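Local coordinates for protein alpha-11 giardin (Giardia intestinalis, PDB 2II2) that binds calcium and, as an annexin, probably phosphatidylserine-containing membranes, and may take part in attachment of the parasite and in remodelling of its cytoskeleton, at residues V100-T105 and H143-E148; R180-S185 and C223-Y228; K85-N90 and R95-V100; A79-I84 and A113-E118. One frame throughout, in Å; residues are numbered along the deposited sequence.

Contact 1. Residues V100-T105 and H143-E148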
# COMPACT_ATOMS: atom_id res chain seq x y z
N VAL A 100 0.30 3.44 3.23
CA VAL A 100 0.99 4.67 2.93
C VAL A 100 2.20 4.94 3.80
O VAL A 100 3.23 5.33 3.27
CB VAL A 100 0.03 5.87 2.97
CG1 VAL A 100 0.79 7.20 2.92
CG2 VAL A 100 -0.96 5.77 1.81
N VAL A 101 2.06 4.80 5.12
CA VAL A 101 3.13 5.22 6.02
C VAL A 101 4.11 4.13 6.37
O VAL A 101 5.24 4.44 6.76
CB VAL A 101 2.61 5.92 7.32
CG1 VAL A 101 1.67 7.10 6.95
CG2 VAL A 101 1.94 4.96 8.30
N LEU A 102 3.70 2.86 6.26
CA LEU A 102 4.61 1.77 6.57
C LEU A 102 5.50 1.40 5.38
O LEU A 102 6.63 0.96 5.56
CB LEU A 102 3.85 0.54 7.07
CG LEU A 102 3.01 0.74 8.35
CD1 LEU A 102 2.41 -0.56 8.76
CD2 LEU A 102 3.83 1.31 9.51
N ILE A 103 5.00 1.56 4.17
CA ILE A 103 5.76 1.20 2.99
C ILE A 103 6.35 2.48 2.40
O ILE A 103 5.88 3.01 1.38
CB ILE A 103 4.91 0.40 1.98
CG1 ILE A 103 4.21 -0.77 2.71
CG2 ILE A 103 5.79 -0.14 0.87
CD1 ILE A 103 3.35 -1.60 1.81
N ALA A 104 7.38 2.98 3.08
CA ALA A 104 7.88 4.32 2.80
C ALA A 104 9.26 4.49 3.35
O ALA A 104 9.51 4.16 4.51
CB ALA A 104 6.96 5.37 3.40
N THR A 105 10.16 4.98 2.50
CA THR A 105 11.49 5.37 2.94
C THR A 105 11.41 6.65 3.78
O THR A 105 10.39 7.35 3.75
CB THR A 105 12.38 5.68 1.74
OG1 THR A 105 11.81 6.80 1.05
CG2 THR A 105 12.50 4.50 0.78
N HIS A 143 1.44 6.42 14.27
CA HIS A 143 2.20 7.49 14.89
C HIS A 143 3.71 7.24 14.81
O HIS A 143 4.50 8.13 14.47
CB HIS A 143 1.82 7.65 16.36
CG HIS A 143 0.48 8.29 16.58
ND1 HIS A 143 0.35 9.55 17.11
CD2 HIS A 143 -0.78 7.83 16.38
CE1 HIS A 143 -0.93 9.83 17.24
NE2 HIS A 143 -1.64 8.80 16.81
N LEU A 144 4.13 6.04 15.20
CA LEU A 144 5.57 5.78 15.28
C LEU A 144 6.22 5.72 13.90
O LEU A 144 7.37 6.11 13.74
CB LEU A 144 5.92 4.55 16.13
CG LEU A 144 5.50 4.65 17.60
CD1 LEU A 144 5.95 3.40 18.36
CD2 LEU A 144 5.98 5.92 18.29
N ALA A 145 5.47 5.26 12.89
CA ALA A 145 6.00 5.24 11.53
C ALA A 145 6.48 6.62 11.09
O ALA A 145 7.49 6.74 10.39
CB ALA A 145 4.94 4.73 10.54
N ILE A 146 5.74 7.66 11.46
CA ILE A 146 6.11 8.99 11.02
C ILE A 146 7.03 9.73 12.00
O ILE A 146 7.71 10.67 11.61
CB ILE A 146 4.89 9.81 10.51
CG1 ILE A 146 3.93 10.14 11.65
CG2 ILE A 146 4.19 9.10 9.29
CD1 ILE A 146 2.87 11.20 11.25
N ARG A 147 7.10 9.28 13.26
CA ARG A 147 7.92 9.94 14.28
C ARG A 147 9.32 9.37 14.42
O ARG A 147 10.25 10.12 14.72
CB ARG A 147 7.23 9.85 15.64
CG ARG A 147 6.08 10.82 15.83
CD ARG A 147 5.25 10.49 17.06
NE ARG A 147 6.04 10.03 18.21
CZ ARG A 147 5.54 9.32 19.23
NH1 ARG A 147 4.24 8.98 19.26
NH2 ARG A 147 6.33 8.94 20.22
N GLU A 148 9.47 8.06 14.25
CA GLU A 148 10.69 7.38 14.68
C GLU A 148 11.59 6.98 13.54
O GLU A 148 11.13 6.58 12.47
CB GLU A 148 10.32 6.13 15.48
CG GLU A 148 9.60 6.40 16.78
CD GLU A 148 10.53 6.90 17.86
OE1 GLU A 148 11.76 6.74 17.69
OE2 GLU A 148 10.04 7.44 18.87
O HOH W 1 6.32 6.81 7.13
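Val101, in the last turn of helix 94-102, straddles the Ala145-Ile146 step of helix 137-147, one branch for each residue. Its CG2 stands 3.8 Å from Ala145 CB, whereas CG1, placed anti to the carbonyl carbon (chi1 -54°), reaches to within 4.0 Å of Ile146 CG2. The two side chains, Val101 and Ile146, pass each other at a slant. The backbone carbonyl of Val101 contributes as well: a water donates to Val101 O at 2.6 Å and spans toward Ala145 O, a weak second bond at 3.5 Å. Leu102 follows and reaches the opposing helix with one methyl, CD2, which comes 3.7 Å from Ala145 CB. Ala145 CB is therefore touched by two side chains, and its small size is consistent with the 6.2 Å approach of the CA atoms of Leu102 and Ala145. The chain then turns, and Thr105 takes the N-cap position of helix 106-120. Around the contact, helix 124-131 meets Ile146 through Leu125 and Phe128, while Leu102 also packs on Ile183 of helix 175-184 and Ile224 of helix 216-230.

Contact 2. Residues R180-S185 and C223-Y228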
# COMPACT_ATOMS: atom_id res chain seq x y z
N ARG A 180 7.43 -0.30 18.41
CA ARG A 180 8.66 0.46 18.47
C ARG A 180 9.83 -0.39 18.02
O ARG A 180 10.67 0.08 17.23
CB ARG A 180 8.89 0.98 19.87
CG ARG A 180 10.11 1.81 20.03
CD ARG A 180 10.13 2.39 21.44
NE ARG A 180 8.91 3.14 21.75
CZ ARG A 180 8.70 4.41 21.39
NH1 ARG A 180 9.59 5.09 20.68
NH2 ARG A 180 7.56 5.00 21.73
N LEU A 181 9.88 -1.64 18.52
CA LEU A 181 10.98 -2.53 18.12
C LEU A 181 11.07 -2.68 16.61
O LEU A 181 12.14 -2.47 16.00
CB LEU A 181 10.86 -3.87 18.81
CG LEU A 181 12.01 -4.88 18.68
CD1 LEU A 181 11.92 -5.87 19.81
CD2 LEU A 181 11.99 -5.62 17.34
N ILE A 182 9.93 -2.99 16.00
CA ILE A 182 9.92 -3.24 14.56
C ILE A 182 10.23 -1.96 13.76
O ILE A 182 11.10 -1.96 12.89
CB ILE A 182 8.58 -3.83 14.13
CG1 ILE A 182 8.37 -5.21 14.74
CG2 ILE A 182 8.51 -3.95 12.62
CD1 ILE A 182 6.96 -5.75 14.60
N ILE A 183 9.53 -0.88 14.09
CA ILE A 183 9.66 0.37 13.34
C ILE A 183 11.04 1.02 13.42
O ILE A 183 11.44 1.71 12.47
CB ILE A 183 8.56 1.41 13.76
CG1 ILE A 183 7.16 0.96 13.36
CG2 ILE A 183 8.92 2.85 13.32
CD1 ILE A 183 6.89 1.03 11.90
N THR A 184 11.75 0.81 14.53
CA THR A 184 13.05 1.43 14.70
C THR A 184 14.22 0.52 14.36
O THR A 184 15.37 0.92 14.51
CB THR A 184 13.27 1.96 16.15
OG1 THR A 184 13.27 0.87 17.07
CG2 THR A 184 12.20 2.97 16.56
N SER A 185 13.96 -0.70 13.89
CA SER A 185 15.05 -1.61 13.55
C SER A 185 15.67 -1.24 12.24
O SER A 185 14.96 -0.98 11.27
CB SER A 185 14.56 -3.06 13.43
OG SER A 185 14.08 -3.60 14.65
N CYS A 223 2.35 -7.10 10.34
CA CYS A 223 3.05 -7.91 9.34
C CYS A 223 3.67 -7.05 8.23
O CYS A 223 4.72 -7.39 7.71
CB CYS A 223 2.12 -8.95 8.73
SG CYS A 223 1.73 -10.33 9.80
N ILE A 224 2.99 -5.97 7.84
CA ILE A 224 3.54 -5.09 6.82
C ILE A 224 4.85 -4.45 7.33
O ILE A 224 5.87 -4.37 6.60
CB ILE A 224 2.51 -4.04 6.37
CG1 ILE A 224 1.44 -4.71 5.51
CG2 ILE A 224 3.18 -2.91 5.61
CD1 ILE A 224 0.23 -3.84 5.23
N ALA A 225 4.80 -3.93 8.55
CA ALA A 225 6.00 -3.30 9.11
C ALA A 225 7.16 -4.29 9.25
O ALA A 225 8.32 -3.98 8.91
CB ALA A 225 5.70 -2.63 10.43
N HIS A 226 6.85 -5.48 9.73
CA HIS A 226 7.80 -6.59 9.81
C HIS A 226 8.41 -6.89 8.45
O HIS A 226 9.63 -6.91 8.28
CB HIS A 226 7.03 -7.81 10.36
CG HIS A 226 7.65 -9.13 10.04
ND1 HIS A 226 8.83 -9.56 10.62
CD2 HIS A 226 7.27 -10.09 9.17
CE1 HIS A 226 9.13 -10.74 10.11
NE2 HIS A 226 8.20 -11.09 9.25
N TYR A 227 7.56 -7.13 7.45
CA TYR A 227 8.08 -7.50 6.14
C TYR A 227 8.85 -6.38 5.48
O TYR A 227 9.78 -6.66 4.74
CB TYR A 227 6.97 -8.05 5.24
CG TYR A 227 6.65 -9.51 5.51
CD1 TYR A 227 5.37 -9.93 5.79
CD2 TYR A 227 7.67 -10.47 5.47
CE1 TYR A 227 5.08 -11.30 6.02
CE2 TYR A 227 7.39 -11.82 5.70
CZ TYR A 227 6.10 -12.23 5.97
OH TYR A 227 5.86 -13.57 6.15
N TYR A 228 8.46 -5.12 5.72
CA TYR A 228 9.15 -3.98 5.13
C TYR A 228 10.62 -4.00 5.51
O TYR A 228 11.49 -3.70 4.70
CB TYR A 228 8.49 -2.66 5.57
CG TYR A 228 9.12 -1.49 4.85
CD1 TYR A 228 8.65 -1.10 3.59
CD2 TYR A 228 10.17 -0.80 5.40
CE1 TYR A 228 9.25 -0.05 2.89
CE2 TYR A 228 10.78 0.25 4.70
CZ TYR A 228 10.31 0.63 3.44
OH TYR A 228 10.90 1.65 2.74
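Ile182 points its CG2 branch at Ala225 because chi1 of -65° sets that methyl anti to the backbone N, with CG1 beside the backbone N and anti to the carbonyl carbon. Ile183 has nearly the same first torsion but uses its other arm: a second bend, chi2 -72°, turns CD1 back toward helix 216-230. The result is a grip on one small residue. Ala225 CB lies 3.8 Å from Ile182 CG2 and 4.1 Å from Ile183 CD1. The Ile182 methyl also settles against the main chain, with Ile182 CG2 3.6 Å from Ala225 C and 3.7 Å from His226 N, so a side chain here packs on the helix backbone itself. The His226 imidazole turns from the isoleucines toward helix 187-201, where its ND1 is hydrogen-bonded to Tyr190 OH, and its CD2 sits above the centre of the Tyr227 ring within the same helix. Near the C-terminal end of helix 175-184, two hydroxyls fold back on carbonyls one turn earlier: Thr184 OG1 donates to Arg180 O at 2.7 Å, reaching it from the face opposite to that used by Thr184 N, and Ser185 OG donates to Leu181 O at 2.6 Å. Asn229 ND2, from the next turn of helix 216-230, bonds to Ile182 O, a polar tie between the two helices beside the apolar contact. The short helical segments run 38° apart with axes 9.1 Å from each other, side-by-side packing of helices distant in sequence, as expected within the all-helical annexin fold.

Contact 3. Residues K85-N90 and R95-V100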
# COMPACT_ATOMS: atom_id res chain seq x y z
N LYS A 85 -6.20 11.10 3.17
CA LYS A 85 -7.41 11.89 3.40
C LYS A 85 -8.69 11.03 3.34
O LYS A 85 -9.55 11.15 4.21
CB LYS A 85 -7.49 13.08 2.45
CG LYS A 85 -6.54 14.23 2.82
CD LYS A 85 -6.76 14.74 4.25
CE LYS A 85 -8.01 15.61 4.36
NZ LYS A 85 -8.07 16.34 5.66
N LYS A 86 -8.80 10.15 2.34
CA LYS A 86 -9.96 9.29 2.24
C LYS A 86 -10.05 8.35 3.44
O LYS A 86 -11.14 8.08 3.97
CB LYS A 86 -9.91 8.48 0.94
CG LYS A 86 -11.09 7.58 0.77
CD LYS A 86 -10.97 6.68 -0.45
CE LYS A 86 -12.27 5.88 -0.60
NZ LYS A 86 -12.19 4.80 -1.60
N ALA A 87 -8.90 7.83 3.83
CA ALA A 87 -8.85 6.87 4.93
C ALA A 87 -9.32 7.48 6.24
O ALA A 87 -9.80 6.76 7.11
CB ALA A 87 -7.43 6.35 5.09
N MET A 88 -9.12 8.78 6.42
CA MET A 88 -9.41 9.41 7.71
C MET A 88 -10.71 10.20 7.73
O MET A 88 -11.12 10.71 8.77
CB MET A 88 -8.24 10.30 8.12
CG MET A 88 -6.99 9.48 8.38
SD MET A 88 -5.58 10.38 8.99
CE MET A 88 -6.18 10.86 10.59
N LYS A 89 -11.36 10.30 6.58
CA LYS A 89 -12.56 11.13 6.46
C LYS A 89 -13.68 10.68 7.40
O LYS A 89 -14.33 11.51 8.06
CB LYS A 89 -13.05 11.13 5.02
CG LYS A 89 -14.25 12.06 4.82
CD LYS A 89 -14.80 12.01 3.40
CE LYS A 89 -15.95 13.00 3.23
NZ LYS A 89 -15.51 14.41 3.40
N ASN A 90 -13.92 9.37 7.46
CA ASN A 90 -14.93 8.80 8.35
C ASN A 90 -14.21 7.87 9.33
O ASN A 90 -13.20 8.27 9.90
CB ASN A 90 -16.06 8.17 7.51
CG ASN A 90 -16.73 9.20 6.58
OD1 ASN A 90 -17.36 10.15 7.05
ND2 ASN A 90 -16.58 9.01 5.28
N ARG A 95 -5.99 0.06 7.26
CA ARG A 95 -5.29 -0.67 6.20
C ARG A 95 -4.66 0.33 5.21
O ARG A 95 -3.51 0.17 4.81
CB ARG A 95 -6.22 -1.61 5.45
CG ARG A 95 -6.73 -2.77 6.28
CD ARG A 95 -7.49 -3.74 5.40
NE ARG A 95 -7.83 -4.96 6.11
CZ ARG A 95 -8.85 -5.08 6.96
NH1 ARG A 95 -9.67 -4.06 7.20
NH2 ARG A 95 -9.07 -6.24 7.58
N ALA A 96 -5.44 1.35 4.85
CA ALA A 96 -4.99 2.34 3.87
C ALA A 96 -3.90 3.24 4.45
O ALA A 96 -2.90 3.56 3.78
CB ALA A 96 -6.15 3.18 3.37
N ILE A 97 -4.07 3.69 5.70
CA ILE A 97 -3.03 4.52 6.32
C ILE A 97 -1.72 3.74 6.43
O ILE A 97 -0.64 4.26 6.11
CB ILE A 97 -3.47 5.03 7.73
CG1 ILE A 97 -4.78 5.83 7.64
CG2 ILE A 97 -2.36 5.88 8.32
CD1 ILE A 97 -5.49 6.02 8.98
N HIS A 98 -1.81 2.49 6.86
CA HIS A 98 -0.64 1.65 6.99
C HIS A 98 0.09 1.48 5.67
O HIS A 98 1.32 1.56 5.59
CB HIS A 98 -1.02 0.28 7.53
CG HIS A 98 -1.38 0.29 8.98
ND1 HIS A 98 -2.02 -0.77 9.57
CD2 HIS A 98 -1.21 1.23 9.94
CE1 HIS A 98 -2.23 -0.48 10.85
NE2 HIS A 98 -1.72 0.71 11.10
N ASP A 99 -0.67 1.21 4.61
CA ASP A 99 -0.04 1.04 3.29
C ASP A 99 0.84 2.26 2.96
O ASP A 99 1.98 2.16 2.47
CB ASP A 99 -1.09 0.87 2.18
CG ASP A 99 -1.83 -0.45 2.24
OD1 ASP A 99 -1.41 -1.34 3.00
OD2 ASP A 99 -2.85 -0.63 1.53
N VAL A 100 0.30 3.44 3.23
CA VAL A 100 0.99 4.67 2.93
C VAL A 100 2.20 4.94 3.80
O VAL A 100 3.23 5.33 3.27
CB VAL A 100 0.03 5.87 2.97
CG1 VAL A 100 0.79 7.20 2.92
CG2 VAL A 100 -0.96 5.77 1.81
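Ala87 and Met88 meet Ala96 and Ile97 through aliphatic groups alone, with no ring, amide or guanidinium face entering between the two segments. The flat side chains of 95-100 serve other partners: His98 NE2 is hydrogen-bonded to Ala138 O, and the Asp99 carboxylate forms salt bridges with Arg220 and Arg258. An aromatic residue does border the contact, since Phe128 of helix 124-131 touches both Met88 and Ile97. Ala87 is met by two consecutive residues: Ala87 CB lies 3.8 Å from Ala96 CB and 3.7 Å from Ile97 CG1. Ile97 owes this reach to chi1 of -58°, which swings CG1 anti to the carbonyl carbon and toward helix 76-89, after which an extended second torsion carries CD1 onward to 3.8 Å from Met88 CG. Met88 and Ile97 cross at about a right angle, and the Met88 chain, extended at chi2, bends at the CG-SD bond, turning CE aside while CG makes the contact. Helices 76-89 and 94-102 follow one another in the chain as a helix-turn-helix, their short segments inclined at 150° and therefore roughly antiparallel. Asp93 in the turn exchanges a backbone hydrogen bond with Ala87, fastening the connection to the helix it leaves. Two alanines face each other where the backbones come nearest, and their small size is consistent with the 8.9 Å between the axes of the short segments. Because every touching group is an alkyl carbon, the attraction between these groups probably comes mainly from dispersion and the exclusion of water, with shape rather than polarity setting the fit.

Contact 4. Residues A79-I84 and A113-E118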
# COMPACT_ATOMS: atom_id res chain seq x y z
N ALA A 79 -0.93 10.77 -4.82
CA ALA A 79 -1.77 9.60 -4.60
C ALA A 79 -1.80 9.24 -3.11
O ALA A 79 -2.86 8.97 -2.54
CB ALA A 79 -1.27 8.42 -5.42
N ARG A 80 -0.63 9.23 -2.47
CA ARG A 80 -0.55 8.93 -1.04
C ARG A 80 -1.34 9.93 -0.21
O ARG A 80 -2.06 9.53 0.73
CB ARG A 80 0.90 8.91 -0.58
CG ARG A 80 1.71 7.73 -1.10
CD ARG A 80 3.08 7.74 -0.46
NE ARG A 80 4.02 6.92 -1.23
CZ ARG A 80 4.64 5.83 -0.78
NH1 ARG A 80 4.46 5.37 0.46
NH2 ARG A 80 5.46 5.19 -1.59
N VAL A 81 -1.21 11.23 -0.52
CA VAL A 81 -1.99 12.23 0.21
C VAL A 81 -3.49 11.94 0.07
O VAL A 81 -4.24 11.95 1.06
CB VAL A 81 -1.66 13.65 -0.30
CG1 VAL A 81 -2.66 14.68 0.24
CG2 VAL A 81 -0.24 14.04 0.06
N ASN A 82 -3.93 11.66 -1.15
CA ASN A 82 -5.35 11.37 -1.38
C ASN A 82 -5.83 10.15 -0.60
O ASN A 82 -6.91 10.16 -0.02
CB ASN A 82 -5.67 11.28 -2.88
CG ASN A 82 -5.40 12.59 -3.59
OD1 ASN A 82 -5.34 13.64 -2.95
ND2 ASN A 82 -5.21 12.52 -4.88
N VAL A 83 -5.01 9.11 -0.56
CA VAL A 83 -5.35 7.90 0.17
C VAL A 83 -5.50 8.20 1.67
O VAL A 83 -6.44 7.73 2.30
CB VAL A 83 -4.27 6.81 -0.07
CG1 VAL A 83 -4.44 5.65 0.93
CG2 VAL A 83 -4.35 6.29 -1.51
N ILE A 84 -4.56 8.96 2.26
CA ILE A 84 -4.67 9.29 3.70
C ILE A 84 -5.94 10.07 3.98
O ILE A 84 -6.67 9.77 4.92
CB ILE A 84 -3.47 10.10 4.24
CG1 ILE A 84 -2.19 9.26 4.17
CG2 ILE A 84 -3.71 10.57 5.69
CD1 ILE A 84 -2.21 8.03 5.04
N ALA A 113 4.80 14.22 4.14
CA ALA A 113 4.49 15.22 5.17
C ALA A 113 4.37 16.61 4.55
O ALA A 113 3.44 17.36 4.85
CB ALA A 113 5.57 15.22 6.26
N GLN A 114 5.30 16.92 3.66
CA GLN A 114 5.32 18.23 3.03
C GLN A 114 4.12 18.43 2.13
O GLN A 114 3.47 19.48 2.18
CB GLN A 114 6.61 18.42 2.24
CG GLN A 114 7.83 18.53 3.14
CD GLN A 114 9.15 18.47 2.38
OE1 GLN A 114 9.25 17.87 1.31
NE2 GLN A 114 10.18 19.06 2.96
N ALA A 115 3.81 17.43 1.32
CA ALA A 115 2.68 17.51 0.41
C ALA A 115 1.36 17.55 1.15
O ALA A 115 0.42 18.24 0.72
CB ALA A 115 2.68 16.34 -0.55
N TYR A 116 1.27 16.79 2.24
CA TYR A 116 0.07 16.75 3.02
C TYR A 116 -0.21 18.11 3.67
O TYR A 116 -1.36 18.56 3.68
CB TYR A 116 0.16 15.64 4.07
CG TYR A 116 -1.09 15.45 4.87
CD1 TYR A 116 -2.05 14.50 4.50
CD2 TYR A 116 -1.30 16.21 6.02
CE1 TYR A 116 -3.21 14.33 5.25
CE2 TYR A 116 -2.44 16.04 6.77
CZ TYR A 116 -3.39 15.09 6.40
OH TYR A 116 -4.52 14.89 7.16
N LYS A 117 0.83 18.72 4.22
CA LYS A 117 0.73 20.07 4.81
C LYS A 117 0.35 21.11 3.75
O LYS A 117 -0.49 21.95 4.00
CB LYS A 117 2.06 20.45 5.49
CG LYS A 117 2.16 21.88 6.06
CD LYS A 117 1.05 22.21 7.03
CE LYS A 117 1.35 23.54 7.75
NZ LYS A 117 2.24 23.39 8.94
N GLU A 118 0.96 21.02 2.57
CA GLU A 118 0.65 21.97 1.49
C GLU A 118 -0.81 21.80 1.06
O GLU A 118 -1.50 22.79 0.79
CB GLU A 118 1.61 21.79 0.31
CG GLU A 118 1.34 22.70 -0.89
CD GLU A 118 1.57 24.18 -0.61
OE1 GLU A 118 2.43 24.52 0.24
OE2 GLU A 118 0.88 25.02 -1.24
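Val81 and Ile84, one helical turn apart, receive Ala115 and Tyr116 of helix 106-120. Val81 CG2 makes two of the close approaches, 3.8 Å from Ala115 CB and 3.8 Å from Tyr116 N, so it rests partly on backbone. The other branch, Val81 CG1, comes more loosely to 4.3 Å from Tyr116 CD1. Further along, Ile84 CG2 touches Tyr116 CE1 at 3.8 Å, and both methyls approach the ring obliquely. A first torsion of -176° carries the ring away from its own backbone N and toward Ile84, where the isoleucine crosses it at about a right angle. In the next shell, Asp127 OD2 holds the phenol oxygen by a hydrogen bond, fixing the far end of the ring, and Thr120 OG1 bonds to Tyr116 O. Leu112 extends the apolar patch against Val81, while Ile97 of helix 94-102 packs on Ile84. The adjacent Arg80 bonds through NE to Asn76 OD1 and through NH1 to Ile103 O. The segments cross at -62°, with axes 9.5 Å apart, a steep crossing between two helices of the all-helical annexin fold that are separated in sequence by helix 94-102.

Contacts 3 and 4 share helix 76-89 and contacts 1 and 3 share helix 94-102, making them successive steps of one packed bundle. Contacts 3 and 4 have centres about 11 Å apart. Arg80 of contact 4 reaches into contact 1, its NH1 2.9 Å from Ile103 O in a probable hydrogen bond, while Val100 packs its CG2 3.6 Å from Val83 CG1. Contact 2, its centre about 10 Å from that of contact 1, is joined to it by the salt bridge between Glu148 OE2 and Arg180 NH1 (3.0 Å). Contacts 2 and 4 do not touch, their nearest atoms being about 8 Å apart. All lie away from the calcium site at Ile60 and Glu66, unoccupied here.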